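Local coordinates for protein putative alpha-L-fucosidase (Bacteroides thetaiotaomicron VPI-5482, PDB 3GZA) that probably hydrolyses alpha-L-fucosidic linkages, as a member of glycoside hydrolase family 29 thought to be exported, at residues A[265-277]-A[308-320]. Residues are numbered along the deposited sequence; the frame is centred on the assembly and turned at random.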
loop_
_atom_site.group_PDB
_atom_site.type_symbol
_atom_site.label_atom_id
_atom_site.label_comp_id
_atom_site.label_asym_id
_atom_site.label_seq_id
_atom_site.Cartn_x
_atom_site.Cartn_y
_atom_site.Cartn_z
ATOM N N TRP A 265 10.877 -37.654 -4.524
ATOM C CA TRP A 265 10.420 -37.401 -5.879
ATOM C C TRP A 265 10.289 -35.895 -6.093
ATOM O O TRP A 265 9.346 -35.253 -5.601
ATOM C CB TRP A 265 9.081 -38.101 -6.121
ATOM C CG TRP A 265 8.797 -38.255 -7.609
ATOM C CD1 TRP A 265 8.115 -37.423 -8.399
ATOM C CD2 TRP A 265 9.283 -39.308 -8.460
ATOM N NE1 TRP A 265 8.115 -37.880 -9.704
ATOM C CE2 TRP A 265 8.811 -39.053 -9.750
ATOM C CE3 TRP A 265 10.024 -40.466 -8.240
ATOM C CZ2 TRP A 265 9.080 -39.907 -10.819
ATOM C CZ3 TRP A 265 10.285 -41.307 -9.305
ATOM C CH2 TRP A 265 9.823 -41.014 -10.568
ATOM N N VAL A 266 11.307 -35.301 -6.730
ATOM C CA VAL A 266 11.385 -33.846 -6.963
ATOM C C VAL A 266 11.740 -33.629 -8.448
ATOM O O VAL A 266 12.906 -33.344 -8.776
ATOM C CB VAL A 266 12.393 -33.128 -6.040
ATOM C CG1 VAL A 266 12.208 -31.645 -6.105
ATOM C CG2 VAL A 266 12.219 -33.566 -4.567
ATOM N N PRO A 267 10.757 -33.844 -9.339
ATOM C CA PRO A 267 11.073 -33.904 -10.754
ATOM C C PRO A 267 11.489 -32.608 -11.396
ATOM O O PRO A 267 11.242 -31.515 -10.889
ATOM C CB PRO A 267 9.805 -34.489 -11.380
ATOM C CG PRO A 267 8.730 -34.155 -10.379
ATOM C CD PRO A 267 9.334 -34.129 -9.084
ATOM N N ALA A 268 12.158 -32.771 -12.536
ATOM C CA ALA A 268 12.739 -31.649 -13.250
ATOM C C ALA A 268 11.800 -30.723 -14.012
ATOM O O ALA A 268 10.904 -31.126 -14.737
ATOM C CB ALA A 268 13.831 -32.161 -14.214
HETATM N N MSE A 269 12.051 -29.453 -13.835
HETATM C CA MSE A 269 11.379 -28.386 -14.551
HETATM C C MSE A 269 12.419 -27.668 -15.413
HETATM O O MSE A 269 13.528 -27.415 -14.980
HETATM C CB MSE A 269 10.794 -27.381 -13.577
HETATM C CG MSE A 269 10.069 -26.318 -14.196
HETATM SE SE MSE A 269 11.071 -24.637 -14.397
HETATM C CE MSE A 269 10.782 -23.987 -12.618
ATOM N N ALA A 270 12.075 -27.410 -16.676
ATOM C CA ALA A 270 12.887 -26.585 -17.583
ATOM C C ALA A 270 12.081 -25.341 -17.861
ATOM O O ALA A 270 10.841 -25.376 -17.856
ATOM C CB ALA A 270 13.180 -27.327 -18.898
ATOM N N ASP A 271 12.749 -24.196 -18.048
ATOM C CA ASP A 271 12.015 -22.991 -18.369
ATOM C C ASP A 271 12.844 -22.046 -19.224
ATOM O O ASP A 271 14.077 -22.124 -19.207
ATOM C CB ASP A 271 11.413 -22.273 -17.136
ATOM C CG ASP A 271 12.422 -21.682 -16.159
ATOM O OD1 ASP A 271 13.641 -21.889 -16.218
ATOM O OD2 ASP A 271 11.923 -20.970 -15.226
ATOM N N THR A 272 12.130 -21.197 -19.955
ATOM C CA THR A 272 12.784 -20.194 -20.777
ATOM C C THR A 272 11.770 -19.154 -21.197
ATOM O O THR A 272 10.630 -19.454 -21.420
ATOM C CB THR A 272 13.397 -20.798 -22.063
ATOM O OG1 THR A 272 14.028 -19.768 -22.862
ATOM C CG2 THR A 272 12.353 -21.539 -22.943
ATOM N N PRO A 273 12.221 -17.914 -21.274
ATOM C CA PRO A 273 11.348 -16.939 -21.923
ATOM C C PRO A 273 11.230 -17.317 -23.405
ATOM O O PRO A 273 12.164 -17.894 -23.967
ATOM C CB PRO A 273 12.135 -15.634 -21.846
ATOM C CG PRO A 273 13.410 -15.917 -21.359
ATOM C CD PRO A 273 13.501 -17.318 -20.834
ATOM N N LEU A 274 10.078 -17.031 -24.016
ATOM C CA LEU A 274 9.972 -17.142 -25.470
ATOM C C LEU A 274 10.868 -16.095 -26.152
ATOM O O LEU A 274 11.475 -16.369 -27.185
ATOM C CB LEU A 274 8.522 -16.958 -25.891
ATOM C CG LEU A 274 8.254 -16.943 -27.383
ATOM C CD1 LEU A 274 8.715 -18.268 -28.085
ATOM C CD2 LEU A 274 6.751 -16.637 -27.672
ATOM N N ARG A 275 10.948 -14.908 -25.553
ATOM C CA ARG A 275 11.713 -13.805 -26.070
ATOM C C ARG A 275 13.158 -13.889 -25.579
ATOM O O ARG A 275 13.641 -13.086 -24.737
ATOM C CB ARG A 275 11.068 -12.504 -25.682
ATOM C CG ARG A 275 9.763 -12.280 -26.442
ATOM C CD ARG A 275 9.006 -11.030 -26.012
ATOM N NE ARG A 275 7.955 -10.740 -26.998
ATOM C CZ ARG A 275 7.547 -9.526 -27.368
ATOM N NH1 ARG A 275 8.008 -8.429 -26.780
ATOM N NH2 ARG A 275 6.650 -9.402 -28.343
ATOM N N GLY A 276 13.857 -14.877 -26.137
ATOM C CA GLY A 276 15.231 -15.172 -25.739
ATOM C C GLY A 276 16.258 -15.152 -26.849
ATOM O O GLY A 276 17.382 -15.581 -26.643
ATOM N N ALA A 277 15.917 -14.656 -28.037
ATOM C CA ALA A 277 16.818 -14.588 -29.146
ATOM C C ALA A 277 17.568 -13.254 -29.217
ATOM O O ALA A 277 17.232 -12.310 -28.526
ATOM C CB ALA A 277 16.023 -14.803 -30.501
ATOM N N GLY A 308 11.922 -34.177 -23.956
ATOM C CA GLY A 308 12.629 -35.404 -24.362
ATOM C C GLY A 308 13.732 -35.907 -23.457
ATOM O O GLY A 308 14.385 -36.910 -23.751
ATOM N N ARG A 309 13.933 -35.179 -22.364
ATOM C CA ARG A 309 14.881 -35.487 -21.296
ATOM C C ARG A 309 14.148 -35.527 -19.928
ATOM O O ARG A 309 14.733 -35.251 -18.893
ATOM C CB ARG A 309 16.046 -34.475 -21.260
ATOM C CG ARG A 309 16.994 -34.619 -22.366
ATOM C CD ARG A 309 18.147 -33.637 -22.279
ATOM N NE ARG A 309 19.053 -33.820 -23.404
ATOM C CZ ARG A 309 20.123 -33.056 -23.613
ATOM N NH1 ARG A 309 20.434 -32.083 -22.791
ATOM N NH2 ARG A 309 20.874 -33.257 -24.669
ATOM N N ASN A 310 12.869 -35.916 -19.924
ATOM C CA ASN A 310 12.146 -36.160 -18.678
ATOM C C ASN A 310 11.984 -34.923 -17.818
ATOM O O ASN A 310 12.057 -34.983 -16.603
ATOM C CB ASN A 310 12.900 -37.233 -17.849
ATOM C CG ASN A 310 12.060 -37.821 -16.734
ATOM O OD1 ASN A 310 10.811 -37.867 -16.812
ATOM N ND2 ASN A 310 12.755 -38.363 -15.701
ATOM N N ALA A 311 11.780 -33.768 -18.453
ATOM C CA ALA A 311 11.485 -32.542 -17.762
ATOM C C ALA A 311 10.249 -31.873 -18.411
ATOM O O ALA A 311 10.107 -31.868 -19.610
ATOM C CB ALA A 311 12.718 -31.571 -17.818
ATOM N N THR A 312 9.361 -31.318 -17.605
ATOM C CA THR A 312 8.271 -30.513 -18.079
ATOM C C THR A 312 8.803 -29.109 -18.337
ATOM O O THR A 312 9.503 -28.517 -17.507
ATOM C CB THR A 312 7.083 -30.566 -17.138
ATOM O OG1 THR A 312 6.476 -31.873 -17.299
ATOM C CG2 THR A 312 6.052 -29.437 -17.442
ATOM N N LEU A 313 8.449 -28.560 -19.491
ATOM C CA LEU A 313 8.957 -27.292 -19.988
ATOM C C LEU A 313 7.946 -26.183 -19.768
ATOM O O LEU A 313 6.761 -26.320 -20.146
ATOM C CB LEU A 313 9.229 -27.437 -21.476
ATOM C CG LEU A 313 9.599 -26.195 -22.293
ATOM C CD1 LEU A 313 10.956 -25.596 -21.808
ATOM C CD2 LEU A 313 9.644 -26.463 -23.832
ATOM N N ILE A 314 8.415 -25.061 -19.216
ATOM C CA ILE A 314 7.600 -23.898 -19.010
ATOM C C ILE A 314 8.080 -22.739 -19.894
ATOM O O ILE A 314 9.221 -22.333 -19.787
ATOM C CB ILE A 314 7.546 -23.439 -17.529
ATOM C CG1 ILE A 314 7.046 -24.619 -16.664
ATOM C CG2 ILE A 314 6.640 -22.181 -17.397
ATOM C CD1 ILE A 314 6.931 -24.278 -15.120
ATOM N N LEU A 315 7.204 -22.243 -20.751
ATOM C CA LEU A 315 7.522 -21.112 -21.572
ATOM C C LEU A 315 7.074 -19.796 -20.950
ATOM O O LEU A 315 5.911 -19.679 -20.532
ATOM C CB LEU A 315 6.833 -21.265 -22.944
ATOM C CG LEU A 315 7.186 -22.467 -23.832
ATOM C CD1 LEU A 315 6.243 -22.522 -25.042
ATOM C CD2 LEU A 315 8.656 -22.416 -24.270
ATOM N N GLY A 316 7.950 -18.798 -20.951
ATOM C CA GLY A 316 7.601 -17.462 -20.449
ATOM C C GLY A 316 7.042 -16.582 -21.530
ATOM O O GLY A 316 7.744 -16.175 -22.514
ATOM N N LEU A 317 5.766 -16.289 -21.357
ATOM C CA LEU A 317 5.033 -15.479 -22.318
ATOM C C LEU A 317 4.759 -14.091 -21.742
ATOM O O LEU A 317 4.625 -13.898 -20.538
ATOM C CB LEU A 317 3.741 -16.189 -22.698
ATOM C CG LEU A 317 3.911 -17.616 -23.226
ATOM C CD1 LEU A 317 2.565 -18.183 -23.712
ATOM C CD2 LEU A 317 5.062 -17.739 -24.294
ATOM N N THR A 318 4.586 -13.135 -22.652
ATOM C CA THR A 318 4.593 -11.695 -22.266
ATOM C C THR A 318 3.425 -10.885 -22.814
ATOM O O THR A 318 3.524 -10.304 -23.943
ATOM C CB THR A 318 5.899 -11.042 -22.720
ATOM O OG1 THR A 318 6.047 -11.085 -24.143
ATOM C CG2 THR A 318 7.099 -11.742 -22.113
ATOM N N PRO A 319 2.348 -10.780 -22.025
ATOM C CA PRO A 319 1.247 -9.893 -22.508
ATOM C C PRO A 319 1.765 -8.460 -22.565
ATOM O O PRO A 319 2.576 -8.033 -21.762
ATOM C CB PRO A 319 0.178 -10.069 -21.459
ATOM C CG PRO A 319 0.514 -11.389 -20.787
ATOM C CD PRO A 319 1.973 -11.475 -20.795
ATOM N N ASP A 320 1.261 -7.747 -23.544
ATOM C CA ASP A 320 1.710 -6.384 -23.862
ATOM C C ASP A 320 0.867 -5.314 -23.171
ATOM O O ASP A 320 -0.056 -5.621 -22.420
ATOM C CB ASP A 320 1.813 -6.236 -25.393
ATOM C CG ASP A 320 0.464 -6.135 -26.132
ATOM O OD1 ASP A 320 -0.589 -5.873 -25.497
ATOM O OD2 ASP A 320 0.457 -6.407 -27.349
HETATM O O HOH W 1 9.566 -33.645 -14.793
HETATM O O HOH W 2 12.354 -35.365 -13.841
HETATM O O HOH W 3 9.305 -14.057 -23.312
#
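Neighbouring parallel strands 268-273 and 312-317 belong to the TIM-type barrel of this putative fucosidase, and Ala270 lies at the heart of their pairing. Its N bonds Thr312 O at 2.9 Å, almost straight at 174°, while its O receives Ile314 N at 2.8 Å. Thr272 repeats the pattern, its N giving to Ile314 O and its O taking Gly316 N, and Leu274 N ends the series on Gly316 O. The first rung, Thr312 N to Ala268 O, is longer at 3.3 Å; beside it a water bridges Ala268 N and Asn310 O. Helix 296-304 connects the strands as a beta-alpha-beta crossover, and strand 22-26 flanks 312-317 to close the barrel. On the face where helix 327-344 covers Leu315, the methyl CG2 of Thr272 lies alongside Leu315 CD2 at 4.0 Å, both side chains pointing the same way. A chi1 of 180° carries the Thr272 hydroxyl to the carbonyl side, from where OG1 donates to Pro273 O of the next residue at 2.9 Å. Replacing Thr272 by alanine removes the hydroxyl and the methyl, and would probably leave Pro273 O without this donor and a gap beside Leu315 CD2. On the face of Met269 and Asp271, Ile314 CD1 meets CG of Met269, a selenomethionine, at 3.9 Å; a bound HEPES molecule lies about 4 Å from the Met269 side chain. Just past strand 268-273, Leu274 CB and CD2 meet CD2 of Leu317, the last residue of its strand. Beyond both strands, Thr318 OG1 sits over one face of the Arg275 guanidinium, whose NH2 forms a salt bridge with Asp329.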